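PDB 3PI7: NADH oxidoreductase from Mesorhizobium loti, which probably binds NADPH and acts as an NAD(P)H-dependent oxidoreductase, with a putative assignment as an NADPH:quinone reductase. Local coordinates for residues Ser60-Asp65 / Gly84-Gly89; Arg107-Thr112 / Ala145-Pro150; Pro150-Ala155 / Phe288-Trp293; Leu180-Ala185 / Lys206-Ala211; Arg235-Ala240 / Ala257-Tyr262. One frame throughout, in Å; residues are numbered along the deposited sequence. Where two conformers were deposited one is given.

Contact 1: Ser60-Asp65 / Gly84-Gly89; sequences SINPSD and GFEGVG
Asp-65 and Phe-85 hold one end of this contact, Asn-62 and Glu-86 the other. The close-fitting part is the buried polar core. Asp-65 OD1 takes the backbone N-H of Phe-85 on its syn lone pair, a bent bond of 2.8 Å (133° at the hydrogen). Its OD2 turns an anti lone pair to the backbone N of Asn-62 (2.9 Å), so the carboxylate spans the start of helix 63-69 and the entry to strand 86-94. The amide ND2 of Asn-62 meets Glu-86 OE2 at 2.8 Å, 31° out of the carboxylate plane, the side chains crossing nearly at right angles. Glu-86 CG sits between its backbone N and carbonyl carbon (chi1 80°), and the extended chain beyond lays OE2 beside Ser-60 and Asn-62. Ser-60 N adds a bond to Glu-86 O (3.2 Å), while its OG binds Ala-144 O.

The looser, partly exposed side is around the Phe-85 ring, which also meets the rings of Phe-68 and Tyr-73. Ser-64 O lies at its edge, 3.6 Å from CE2, and a water 3.5 Å above one face links Asp-65 OD1 to Gly-84 N. A glycerol, probably from crystallisation, lies nearby.

Lys-344 NZ binds Asn-62 OD1, which fixes the amide's flip. The buried Glu-86 carboxylate is met by amide donors, including Val-148 N, with Lys-344 at long, weak ion-pair range of OE2; together they would probably stabilise its charge.

Contact 2: Arg107-Thr112 / Ala145-Pro150; sequences RVAFAT and AMIVNP
Ile-147 stands over strand 107-111 and rests its CD1 methyl on the flat face of the peptide joining Phe-110 to Ala-111. CD1 approaches Phe-110 C to 3.4 Å and Ala-111 N to 3.6 Å, so the methyl covers backbone as much as side chain. The two alanines turned toward the loop border this spot along the strand: CD1 lies 4.2 Å from Ala-109 CB and 4.1 Å from Ala-111 CB. With CG1 beside the backbone N (chi1 -64°) and the chain running on extended, the delta methyl reaches the strand, and the CG2 branch also touches Ala-111 CB.

Selenomethionine Met-146 comes in beside it through its CB alone, 4.1 Å from Ala-109 CB; its longer chain passes on to Leu-134 and Ile-132. Phe-110 directs its side chain from the other surface of the strand, against Ala-124 and Ala-126. No hydrogen bond joins the segments, and the small alanine methyls let the isoleucine come down onto the peptide.

Val-148, on helix 148-163, has its N bound to Glu-86 OE1. The contact thus packs the segment leading into that helix on a strand of the GroES-like sheet, an arrangement belonging to the catalytic-domain fold of medium-chain dehydrogenases and reductases.

Contact 3: Pro150-Ala155 / Phe288-Trp293; sequences PLTAIA and FWLSEW
Ala-155 CB lies over one face of the Trp-293 indole in a CH-pi contact, 3.6 Å from the centroid of the five-membered ring and only 17° off its normal. The methyl comes closest to CE2 (3.5 Å), on the bond shared by the two rings. From another direction Phe-288 brings its CZ to 3.6 Å from the same methyl, so the methyl fills the corner where the two aromatic side chains converge. Trp-293 has CG opposite its own backbone N (chi1 179°), which carries the indole out to the facing helix. A water accepts a weak bond from NE1 and donates to Ala-155 O, bridging the rim of the ring to the backbone.

One turn earlier, Leu-290 fits its two methyls against Leu-151 and Thr-152: CD1 is 4.0 Å from Leu-151 CB, and CD2 lies 3.5 Å from Thr-152 OG1, a hydroxyl bonded to Val-148 O. The CG2 branch of Thr-152 touches Phe-288 CE1.

Putting a serine at Trp-293 would probably open a gap over the Ala-155 methyl and leave the bridging water without its indole partner.

Helix 148-163 thus packs on the start of helix 290-296, just after strand 284-287, with helix 176-188 against Thr-152 and helix 298-313 against Leu-151.

Contact 4: Leu180-Ala185 / Lys206-Ala211; sequences LIIGLA and KDIGAA
The flat groups are peptides: the Gly-209 to Ala-210 peptide carries the CG2 methyl of Ile-182 on one face, 3.5 Å from Gly-209 C and 3.4 Å from Ala-210 N. The same methyl also stands above the preceding peptide, near its oxygen end, 3.5 Å from Ile-208 O. Gly-183 CA, the next residue along the helix, approaches that oxygen more loosely.

Ile-208 closes around the methyl from the side. Its CG1 branch lies between the backbone N and the carbonyl carbon (chi1 52°), a setting that swings CD1 across to 3.8 Å from Ile-182 CG2, and the two isoleucines meet at about a right angle. The other arm of Ile-182 reaches Ala-210, CD1 to CB at 4.2 Å. One side chain is therefore held by three consecutive residues through van der Waals contacts, with no hydrogen bond between the segments.

Gly-209 ends helix 202-208 in a Schellman motif, with positive phi (130°) and its N bonded back to Lys-206 O. A beta carbon there would strike the carbonyl oxygen of Ile-208 and would also press tightly on Ile-182 CG2, so the missing side chain serves both the turn and the packing.

Ile-182 also touches Met-170, Pro-192 and Val-194 of the neighbouring strands. Helices 176-188 and 202-208 are successive crossover helices of the parallel sheet, and their meeting beside strand 191-196 is part of the first beta-alpha-beta-alpha-beta half of a Rossmann fold.

Contact 5: Arg235-Ala240 / Ala257-Tyr262; sequences RIFLDA and ARWIIY
Strands 236-239 and 258-261 run parallel in register, axes 4.8 Å apart and inclined by 20°, joined by five backbone hydrogen bonds.

On one face Phe-237, Trp-259 and Asp-239 project together. The Phe-237 ring forms an offset stack with the five-membered ring of Trp-259, centroids 4.7 Å apart and planes at 20°. The indole edge is used as well: NE1 gives Asp-239 OD2 a nearly straight bond of 2.8 Å (175°), in the ring plane but tilted out of the carboxylate plane. On this shared face the CG atoms of Trp-259 and Asp-239 stand opposite their backbone N, which lays the carboxylate alongside the indole.

On the other face Ile-236 CD1 lies alongside the Arg-258 chain, 3.6 Å from NH1, and Ile-260 packs on Leu-238. Arg-258 NE pairs with Glu-286. Tyr-262 lays a ring face against Ala-240 CA, near the rim, while Ala-240 CB touches its CZ and OH; a water joins that OH to Leu-238 O.

With a leucine at Trp-259, Asp-239 OD2 would probably lose its indole donor and the Phe-237 ring its stacking partner.

Asp-239 OD1 is bound by Thr-171 OG1, Val-241 N and Thr-242 N, so neutral donors at both oxygens probably stabilise its buried negative charge.

Contacts 1 and 2 lie in the GroES-like part, on adjoining strands 86-94 and 107-111, where Gly-89 O meets Val-108 N at 2.8 Å. Contact 2 runs into contact 3 through shared Pro-150 on helix 148-163, which carries the chain over to the Rossmann side. There contact 3 touches contact 5 where Phe-288 N meets Ile-261 O (2.9 Å), and contact 4 where Ala-153 CB packs on Ile-181 CG1. Contacts 1 and 5 have centres about 24 Å apart, contacts 3 and 5 about 13 Å. No cofactor is bound; a glycerol about 4 Å from Phe-85 lies beside contact 1. Contacts 3 and 5 also reach the second subunit.

Contact 1: Ser60-Asp65 / Gly84-Gly89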
# COMPACT_ATOMS: atom_id res chain seq x y z
N SER A 60 25.17 11.88 -16.35
CA SER A 60 24.32 10.73 -16.66
C SER A 60 22.97 11.19 -17.15
O SER A 60 22.55 12.32 -16.86
CB SER A 60 24.08 9.87 -15.43
OG SER A 60 25.21 9.17 -14.95
N ILE A 61 22.26 10.29 -17.81
CA ILE A 61 20.86 10.47 -18.17
C ILE A 61 20.12 9.31 -17.53
O ILE A 61 20.38 8.15 -17.88
CB ILE A 61 20.55 10.58 -19.67
CG1 ILE A 61 21.42 11.67 -20.34
CG2 ILE A 61 19.03 10.86 -19.88
CD1 ILE A 61 21.45 11.51 -21.85
N ASN A 62 19.24 9.61 -16.57
CA ASN A 62 18.46 8.58 -15.88
C ASN A 62 16.98 8.72 -16.16
O ASN A 62 16.55 9.83 -16.47
CB ASN A 62 18.68 8.70 -14.36
CG ASN A 62 20.08 8.36 -13.94
OD1 ASN A 62 20.58 7.26 -14.18
ND2 ASN A 62 20.76 9.34 -13.37
N PRO A 63 16.14 7.69 -15.93
CA PRO A 63 14.69 7.87 -16.14
C PRO A 63 14.15 9.07 -15.35
O PRO A 63 13.30 9.79 -15.86
CB PRO A 63 14.10 6.54 -15.65
CG PRO A 63 15.17 5.56 -15.99
CD PRO A 63 16.44 6.29 -15.57
N SER A 64 14.71 9.34 -14.13
CA SER A 64 14.28 10.50 -13.33
C SER A 64 14.53 11.82 -14.11
O SER A 64 13.73 12.74 -13.98
CB SER A 64 14.95 10.53 -11.95
OG SER A 64 16.36 10.44 -12.04
N ASP A 65 15.63 11.94 -14.90
CA ASP A 65 15.84 13.16 -15.70
C ASP A 65 14.77 13.34 -16.77
O ASP A 65 14.27 14.43 -16.96
CB ASP A 65 17.21 13.14 -16.37
CG ASP A 65 18.34 13.17 -15.39
OD1 ASP A 65 18.46 14.19 -14.64
OD2 ASP A 65 19.11 12.22 -15.36
N GLY A 84 19.43 17.84 -15.36
CA GLY A 84 20.46 16.84 -15.09
C GLY A 84 20.67 16.68 -13.61
O GLY A 84 21.04 17.62 -12.90
N PHE A 85 20.43 15.48 -13.13
CA PHE A 85 20.53 15.27 -11.69
C PHE A 85 21.89 14.82 -11.23
O PHE A 85 22.17 15.00 -10.05
CB PHE A 85 19.48 14.25 -11.23
CG PHE A 85 18.08 14.81 -11.17
CD1 PHE A 85 17.81 16.00 -10.50
CD2 PHE A 85 17.02 14.13 -11.76
CE1 PHE A 85 16.51 16.54 -10.48
CE2 PHE A 85 15.72 14.64 -11.69
CZ PHE A 85 15.48 15.84 -11.07
N GLU A 86 22.69 14.14 -12.05
CA GLU A 86 23.97 13.66 -11.57
C GLU A 86 25.08 13.72 -12.61
O GLU A 86 24.84 13.73 -13.81
CB GLU A 86 23.90 12.21 -10.99
CG GLU A 86 23.90 11.06 -11.97
CD GLU A 86 23.85 9.63 -11.44
OE1 GLU A 86 24.46 9.32 -10.38
OE2 GLU A 86 23.21 8.81 -12.12
N GLY A 87 26.30 13.64 -12.11
CA GLY A 87 27.45 13.56 -13.00
C GLY A 87 28.73 13.41 -12.23
O GLY A 87 28.74 13.09 -11.02
N VAL A 88 29.81 13.67 -12.94
CA VAL A 88 31.13 13.65 -12.35
C VAL A 88 31.83 14.91 -12.83
O VAL A 88 31.68 15.35 -13.98
CB VAL A 88 31.92 12.35 -12.69
CG1 VAL A 88 32.17 12.25 -14.19
CG2 VAL A 88 33.23 12.26 -11.91
N GLY A 89 32.65 15.45 -11.96
CA GLY A 89 33.41 16.62 -12.36
C GLY A 89 34.34 17.07 -11.28
O GLY A 89 34.45 16.42 -10.24
O HOH W 1 21.53 12.91 -14.36
O HOH W 2 17.17 16.38 -14.48

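Contact 2: Arg107-Thr112 / Ala145-Pro150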
# COMPACT_ATOMS: atom_id res chain seq x y z
N ARG A 107 37.80 15.87 -7.43
CA ARG A 107 37.00 15.27 -8.46
C ARG A 107 35.93 14.47 -7.74
O ARG A 107 36.24 13.68 -6.84
CB ARG A 107 37.90 14.39 -9.29
CG ARG A 107 37.21 13.53 -10.29
CD ARG A 107 38.32 12.70 -10.91
NE ARG A 107 38.88 11.66 -10.02
CZ ARG A 107 39.01 10.40 -10.40
NH1 ARG A 107 38.64 10.02 -11.62
NH2 ARG A 107 39.50 9.49 -9.56
N VAL A 108 34.67 14.75 -8.06
CA VAL A 108 33.56 14.17 -7.32
C VAL A 108 32.49 13.62 -8.22
O VAL A 108 32.26 14.13 -9.32
CB VAL A 108 32.88 15.24 -6.38
CG1 VAL A 108 33.80 15.69 -5.24
CG2 VAL A 108 32.35 16.44 -7.17
N ALA A 109 31.79 12.62 -7.71
CA ALA A 109 30.50 12.21 -8.25
C ALA A 109 29.52 13.15 -7.58
O ALA A 109 29.73 13.47 -6.39
CB ALA A 109 30.21 10.77 -7.90
N PHE A 110 28.51 13.66 -8.27
CA PHE A 110 27.63 14.58 -7.56
C PHE A 110 26.18 14.40 -7.98
O PHE A 110 25.91 13.95 -9.08
CB PHE A 110 28.06 16.03 -7.77
CG PHE A 110 27.93 16.49 -9.20
CD1 PHE A 110 28.96 16.29 -10.11
CD2 PHE A 110 26.78 17.14 -9.63
CE1 PHE A 110 28.83 16.69 -11.45
CE2 PHE A 110 26.64 17.52 -10.97
CZ PHE A 110 27.67 17.30 -11.86
N ALA A 111 25.27 14.84 -7.10
CA ALA A 111 23.84 14.85 -7.33
C ALA A 111 23.40 16.29 -7.09
O ALA A 111 23.75 16.87 -6.06
CB ALA A 111 23.13 13.86 -6.40
N THR A 112 22.75 16.89 -8.06
CA THR A 112 22.38 18.30 -7.97
C THR A 112 21.17 18.54 -7.08
O THR A 112 21.02 19.66 -6.56
CB THR A 112 22.16 18.87 -9.37
OG1 THR A 112 21.14 18.10 -10.02
CG2 THR A 112 23.40 18.81 -10.21
N ALA A 145 27.92 7.95 -12.89
CA ALA A 145 26.71 7.20 -12.57
C ALA A 145 26.85 6.46 -11.21
O ALA A 145 26.17 5.48 -10.98
CB ALA A 145 26.43 6.22 -13.68
N MSE A 146 27.72 6.99 -10.33
CA MSE A 146 28.02 6.36 -9.04
C MSE A 146 26.91 6.60 -8.00
O MSE A 146 26.83 5.82 -7.04
CB MSE A 146 29.39 6.84 -8.49
CG MSE A 146 29.82 6.17 -7.17
SE MSE A 146 31.47 6.86 -6.44
CE MSE A 146 32.68 5.94 -7.69
N ILE A 147 26.09 7.62 -8.13
CA ILE A 147 25.11 7.88 -7.09
C ILE A 147 23.73 7.29 -7.27
O ILE A 147 23.33 6.52 -6.41
CB ILE A 147 25.01 9.42 -6.83
CG1 ILE A 147 26.35 9.96 -6.29
CG2 ILE A 147 23.82 9.80 -5.89
CD1 ILE A 147 26.42 11.48 -6.29
N VAL A 148 22.97 7.71 -8.29
CA VAL A 148 21.55 7.41 -8.39
C VAL A 148 21.27 5.92 -8.44
O VAL A 148 20.65 5.40 -7.51
CB VAL A 148 20.85 8.15 -9.56
CG1 VAL A 148 19.37 7.73 -9.67
CG2 VAL A 148 20.97 9.67 -9.38
N ASN A 149 21.80 5.21 -9.44
CA ASN A 149 21.48 3.79 -9.53
C ASN A 149 22.21 2.96 -8.49
O ASN A 149 21.52 2.20 -7.83
CB ASN A 149 21.68 3.25 -10.94
CG ASN A 149 20.60 3.76 -11.88
OD1 ASN A 149 19.50 4.14 -11.46
ND2 ASN A 149 20.93 3.89 -13.14
N PRO A 150 23.51 3.15 -8.22
CA PRO A 150 24.18 2.32 -7.21
C PRO A 150 23.60 2.45 -5.81
O PRO A 150 23.42 1.45 -5.14
CB PRO A 150 25.62 2.83 -7.27
CG PRO A 150 25.80 3.16 -8.73
CD PRO A 150 24.52 3.95 -8.96

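Contact 3: Pro150-Ala155 / Phe288-Trp293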
# COMPACT_ATOMS: atom_id res chain seq x y z
N PRO A 150 23.51 3.15 -8.22
CA PRO A 150 24.18 2.32 -7.21
C PRO A 150 23.60 2.45 -5.81
O PRO A 150 23.42 1.45 -5.14
CB PRO A 150 25.62 2.83 -7.27
CG PRO A 150 25.80 3.16 -8.73
CD PRO A 150 24.52 3.95 -8.96
N LEU A 151 23.26 3.69 -5.37
CA LEU A 151 22.74 3.83 -4.01
C LEU A 151 21.32 3.35 -3.94
O LEU A 151 20.96 2.78 -2.92
CB LEU A 151 22.86 5.26 -3.47
CG LEU A 151 24.32 5.74 -3.38
CD1 LEU A 151 24.36 7.16 -2.90
CD2 LEU A 151 25.16 4.83 -2.43
N THR A 152 20.52 3.52 -5.01
CA THR A 152 19.16 2.98 -5.02
C THR A 152 19.24 1.45 -5.00
O THR A 152 18.43 0.81 -4.31
CB THR A 152 18.40 3.45 -6.27
OG1 THR A 152 18.44 4.87 -6.31
CG2 THR A 152 16.94 2.98 -6.29
N ALA A 153 20.22 0.87 -5.73
CA ALA A 153 20.35 -0.59 -5.76
C ALA A 153 20.69 -1.12 -4.39
O ALA A 153 20.13 -2.13 -3.97
CB ALA A 153 21.41 -1.04 -6.76
N ILE A 154 21.62 -0.48 -3.71
CA ILE A 154 22.00 -0.93 -2.37
C ILE A 154 20.82 -0.81 -1.44
O ILE A 154 20.49 -1.76 -0.74
CB ILE A 154 23.24 -0.15 -1.86
CG1 ILE A 154 24.48 -0.58 -2.70
CG2 ILE A 154 23.48 -0.38 -0.32
CD1 ILE A 154 25.69 0.39 -2.58
N ALA A 155 20.18 0.36 -1.44
CA ALA A 155 19.09 0.58 -0.50
C ALA A 155 17.91 -0.37 -0.74
O ALA A 155 17.37 -0.91 0.22
CB ALA A 155 18.63 2.02 -0.60
N PHE A 288 9.25 3.95 -2.77
CA PHE A 288 10.63 4.10 -2.39
C PHE A 288 11.15 5.32 -3.12
O PHE A 288 11.00 5.39 -4.34
CB PHE A 288 11.47 2.85 -2.75
CG PHE A 288 12.92 3.09 -2.38
CD1 PHE A 288 13.79 3.69 -3.29
CD2 PHE A 288 13.39 2.76 -1.12
CE1 PHE A 288 15.12 3.93 -2.94
CE2 PHE A 288 14.72 3.01 -0.77
CZ PHE A 288 15.56 3.62 -1.67
N TRP A 289 11.86 6.19 -2.40
CA TRP A 289 12.47 7.39 -2.95
C TRP A 289 13.85 7.52 -2.33
O TRP A 289 13.97 7.58 -1.12
CB TRP A 289 11.59 8.60 -2.63
CG TRP A 289 12.03 9.90 -3.24
CD1 TRP A 289 12.86 10.09 -4.30
CD2 TRP A 289 11.58 11.19 -2.83
NE1 TRP A 289 13.01 11.44 -4.54
CE2 TRP A 289 12.26 12.14 -3.63
CE3 TRP A 289 10.73 11.65 -1.82
CZ2 TRP A 289 12.02 13.52 -3.51
CZ3 TRP A 289 10.50 13.01 -1.69
CH2 TRP A 289 11.15 13.93 -2.53
N LEU A 290 14.89 7.44 -3.17
CA LEU A 290 16.27 7.48 -2.64
C LEU A 290 16.52 8.72 -1.77
O LEU A 290 17.07 8.58 -0.68
CB LEU A 290 17.28 7.39 -3.78
CG LEU A 290 18.76 7.45 -3.36
CD1 LEU A 290 19.17 6.26 -2.46
CD2 LEU A 290 19.63 7.63 -4.55
N SER A 291 16.03 9.91 -2.20
CA SER A 291 16.21 11.13 -1.39
C SER A 291 15.61 10.96 -0.00
O SER A 291 16.24 11.35 0.98
CB SER A 291 15.62 12.36 -2.08
OG SER A 291 16.23 12.57 -3.34
N GLU A 292 14.41 10.31 0.10
CA GLU A 292 13.79 10.07 1.39
C GLU A 292 14.56 9.05 2.21
O GLU A 292 14.75 9.28 3.40
CB GLU A 292 12.31 9.63 1.25
CG GLU A 292 11.59 9.51 2.58
CD GLU A 292 11.47 10.72 3.49
OE1 GLU A 292 11.76 11.86 3.05
OE2 GLU A 292 11.04 10.53 4.65
N TRP A 293 15.05 7.97 1.58
CA TRP A 293 15.80 6.93 2.25
C TRP A 293 17.07 7.55 2.90
O TRP A 293 17.36 7.22 4.04
CB TRP A 293 16.16 5.81 1.26
CG TRP A 293 16.97 4.70 1.87
CD1 TRP A 293 16.50 3.59 2.51
CD2 TRP A 293 18.40 4.62 1.91
NE1 TRP A 293 17.56 2.81 2.93
CE2 TRP A 293 18.73 3.42 2.59
CE3 TRP A 293 19.43 5.40 1.37
CZ2 TRP A 293 20.05 3.01 2.77
CZ3 TRP A 293 20.74 5.03 1.61
CH2 TRP A 293 21.04 3.85 2.31
O HOH W 3 16.71 -0.15 2.67

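Contact 4: Leu180-Ala185 / Lys206-Ala211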
# COMPACT_ATOMS: atom_id res chain seq x y z
N LEU A 180 22.02 -3.71 -11.80
CA LEU A 180 22.86 -3.64 -10.61
C LEU A 180 22.29 -4.53 -9.48
O LEU A 180 23.04 -5.20 -8.77
CB LEU A 180 22.97 -2.19 -10.10
CG LEU A 180 23.78 -1.19 -10.94
CD1 LEU A 180 23.64 0.18 -10.38
CD2 LEU A 180 25.23 -1.60 -11.03
N ILE A 181 20.97 -4.50 -9.29
CA ILE A 181 20.32 -5.30 -8.24
C ILE A 181 20.47 -6.78 -8.56
O ILE A 181 20.76 -7.55 -7.66
CB ILE A 181 18.84 -4.89 -8.03
CG1 ILE A 181 18.82 -3.43 -7.54
CG2 ILE A 181 18.14 -5.83 -6.98
CD1 ILE A 181 17.44 -2.80 -7.39
N ILE A 182 20.31 -7.15 -9.84
CA ILE A 182 20.47 -8.56 -10.26
C ILE A 182 21.88 -9.05 -9.85
O ILE A 182 21.99 -10.13 -9.26
CB ILE A 182 20.17 -8.77 -11.77
CG1 ILE A 182 18.67 -8.60 -12.06
CG2 ILE A 182 20.61 -10.18 -12.20
CD1 ILE A 182 18.28 -8.41 -13.54
N GLY A 183 22.91 -8.24 -10.11
CA GLY A 183 24.30 -8.52 -9.74
C GLY A 183 24.49 -8.76 -8.25
O GLY A 183 25.07 -9.77 -7.85
N LEU A 184 23.95 -7.86 -7.42
CA LEU A 184 23.94 -8.00 -5.95
C LEU A 184 23.25 -9.28 -5.51
O LEU A 184 23.71 -9.96 -4.60
CB LEU A 184 23.20 -6.81 -5.30
CG LEU A 184 23.88 -5.44 -5.35
CD1 LEU A 184 22.94 -4.35 -4.83
CD2 LEU A 184 25.18 -5.44 -4.52
N ALA A 185 22.08 -9.56 -6.12
CA ALA A 185 21.30 -10.74 -5.81
C ALA A 185 22.08 -12.00 -6.09
O ALA A 185 22.10 -12.89 -5.24
CB ALA A 185 20.03 -10.72 -6.64
N LYS A 206 19.53 -13.15 -17.83
CA LYS A 206 19.83 -14.43 -17.21
C LYS A 206 21.33 -14.57 -16.98
O LYS A 206 21.74 -15.10 -15.94
CB LYS A 206 19.28 -15.56 -18.06
CG LYS A 206 17.82 -15.81 -17.80
CD LYS A 206 17.24 -16.79 -18.79
CE LYS A 206 15.80 -17.10 -18.47
NZ LYS A 206 15.19 -18.02 -19.46
N ASP A 207 22.14 -14.03 -17.91
CA ASP A 207 23.60 -14.07 -17.82
C ASP A 207 24.10 -13.37 -16.56
O ASP A 207 24.98 -13.89 -15.89
CB ASP A 207 24.23 -13.42 -19.05
CG ASP A 207 25.74 -13.52 -19.06
OD1 ASP A 207 26.26 -14.67 -19.09
OD2 ASP A 207 26.40 -12.46 -19.02
N ILE A 208 23.51 -12.23 -16.21
CA ILE A 208 23.97 -11.48 -15.04
C ILE A 208 23.37 -12.03 -13.73
O ILE A 208 23.79 -11.60 -12.65
CB ILE A 208 23.74 -9.96 -15.21
CG1 ILE A 208 22.30 -9.63 -15.58
CG2 ILE A 208 24.75 -9.39 -16.24
CD1 ILE A 208 21.89 -8.29 -15.20
N GLY A 209 22.41 -12.95 -13.81
CA GLY A 209 21.89 -13.58 -12.60
C GLY A 209 20.40 -13.64 -12.38
O GLY A 209 19.99 -14.05 -11.30
N ALA A 210 19.58 -13.21 -13.35
CA ALA A 210 18.13 -13.29 -13.12
C ALA A 210 17.70 -14.75 -13.15
O ALA A 210 18.17 -15.50 -14.00
CB ALA A 210 17.37 -12.49 -14.15
N ALA A 211 16.90 -15.16 -12.15
CA ALA A 211 16.40 -16.55 -12.10
C ALA A 211 15.30 -16.74 -13.12
O ALA A 211 15.21 -17.80 -13.74
CB ALA A 211 15.88 -16.87 -10.70

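Contact 5: Arg235-Ala240 / Ala257-Tyr262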
# COMPACT_ATOMS: atom_id res chain seq x y z
N ARG A 235 8.32 -12.13 -1.92
CA ARG A 235 7.51 -11.20 -1.15
C ARG A 235 7.79 -9.77 -1.54
O ARG A 235 6.91 -8.93 -1.40
CB ARG A 235 7.71 -11.42 0.36
CG ARG A 235 6.85 -12.61 0.86
CD ARG A 235 6.75 -12.69 2.38
NE ARG A 235 8.04 -12.74 3.06
CZ ARG A 235 8.81 -13.83 3.18
NH1 ARG A 235 8.42 -14.98 2.64
NH2 ARG A 235 9.96 -13.77 3.84
N ILE A 236 8.98 -9.47 -2.08
CA ILE A 236 9.26 -8.09 -2.46
C ILE A 236 9.11 -7.91 -3.91
O ILE A 236 9.67 -8.66 -4.68
CB ILE A 236 10.68 -7.63 -2.01
CG1 ILE A 236 10.86 -7.80 -0.49
CG2 ILE A 236 10.99 -6.19 -2.47
CD1 ILE A 236 9.89 -6.85 0.41
N PHE A 237 8.36 -6.85 -4.28
CA PHE A 237 8.21 -6.50 -5.69
C PHE A 237 8.65 -5.05 -5.84
O PHE A 237 8.00 -4.15 -5.31
CB PHE A 237 6.74 -6.72 -6.12
CG PHE A 237 6.31 -6.12 -7.44
CD1 PHE A 237 7.21 -6.02 -8.51
CD2 PHE A 237 5.01 -5.68 -7.62
CE1 PHE A 237 6.80 -5.45 -9.72
CE2 PHE A 237 4.59 -5.16 -8.86
CZ PHE A 237 5.48 -5.08 -9.91
N LEU A 238 9.77 -4.84 -6.56
CA LEU A 238 10.33 -3.51 -6.81
C LEU A 238 9.80 -3.10 -8.16
O LEU A 238 10.13 -3.72 -9.18
CB LEU A 238 11.88 -3.52 -6.75
CG LEU A 238 12.48 -4.09 -5.45
CD1 LEU A 238 14.03 -4.09 -5.52
CD2 LEU A 238 12.03 -3.27 -4.26
N ASP A 239 8.94 -2.10 -8.17
CA ASP A 239 8.25 -1.73 -9.39
C ASP A 239 8.59 -0.34 -9.92
O ASP A 239 8.28 0.66 -9.28
CB ASP A 239 6.75 -1.82 -9.11
CG ASP A 239 5.84 -1.46 -10.27
OD1 ASP A 239 6.24 -1.68 -11.44
OD2 ASP A 239 4.71 -1.00 -10.01
N ALA A 240 9.14 -0.29 -11.15
CA ALA A 240 9.47 0.97 -11.83
C ALA A 240 8.38 1.36 -12.86
O ALA A 240 8.48 2.44 -13.47
CB ALA A 240 10.80 0.82 -12.58
N ALA A 257 3.05 -10.03 0.41
CA ALA A 257 3.76 -9.34 -0.65
C ALA A 257 3.74 -7.84 -0.43
O ALA A 257 2.75 -7.29 0.05
CB ALA A 257 3.14 -9.65 -1.98
N ARG A 258 4.88 -7.21 -0.74
CA ARG A 258 5.05 -5.75 -0.64
C ARG A 258 5.34 -5.22 -2.04
O ARG A 258 6.33 -5.62 -2.69
CB ARG A 258 6.20 -5.40 0.30
CG ARG A 258 5.91 -5.73 1.76
CD ARG A 258 7.16 -5.61 2.58
NE ARG A 258 7.73 -4.27 2.57
CZ ARG A 258 8.95 -3.98 3.01
NH1 ARG A 258 9.74 -4.94 3.47
NH2 ARG A 258 9.39 -2.73 2.98
N TRP A 259 4.45 -4.37 -2.52
CA TRP A 259 4.58 -3.74 -3.84
C TRP A 259 5.24 -2.42 -3.57
O TRP A 259 4.64 -1.57 -2.90
CB TRP A 259 3.18 -3.59 -4.43
CG TRP A 259 3.04 -2.95 -5.78
CD1 TRP A 259 4.02 -2.50 -6.62
CD2 TRP A 259 1.80 -2.79 -6.47
NE1 TRP A 259 3.46 -2.04 -7.79
CE2 TRP A 259 2.09 -2.16 -7.70
CE3 TRP A 259 0.45 -3.01 -6.12
CZ2 TRP A 259 1.08 -1.84 -8.62
CZ3 TRP A 259 -0.54 -2.70 -7.03
CH2 TRP A 259 -0.23 -2.15 -8.28
N ILE A 260 6.52 -2.31 -3.94
CA ILE A 260 7.33 -1.13 -3.66
C ILE A 260 7.53 -0.36 -4.95
O ILE A 260 8.25 -0.79 -5.84
CB ILE A 260 8.67 -1.51 -3.00
CG1 ILE A 260 8.42 -2.34 -1.73
CG2 ILE A 260 9.50 -0.22 -2.71
CD1 ILE A 260 9.64 -2.84 -0.99
N ILE A 261 6.81 0.74 -5.06
CA ILE A 261 6.80 1.53 -6.30
C ILE A 261 7.92 2.56 -6.23
O ILE A 261 7.96 3.33 -5.28
CB ILE A 261 5.41 2.19 -6.47
CG1 ILE A 261 4.36 1.10 -6.78
CG2 ILE A 261 5.47 3.26 -7.59
CD1 ILE A 261 2.86 1.54 -6.92
N TYR A 262 8.80 2.60 -7.24
CA TYR A 262 9.87 3.61 -7.22
C TYR A 262 9.96 4.36 -8.58
O TYR A 262 10.79 5.25 -8.75
CB TYR A 262 11.20 2.97 -6.83
CG TYR A 262 11.75 2.04 -7.89
CD1 TYR A 262 11.45 0.69 -7.88
CD2 TYR A 262 12.64 2.51 -8.85
CE1 TYR A 262 11.99 -0.18 -8.82
CE2 TYR A 262 13.14 1.67 -9.84
CZ TYR A 262 12.84 0.32 -9.80
OH TYR A 262 13.38 -0.53 -10.71
O HOH W 4 11.99 -2.64 -11.01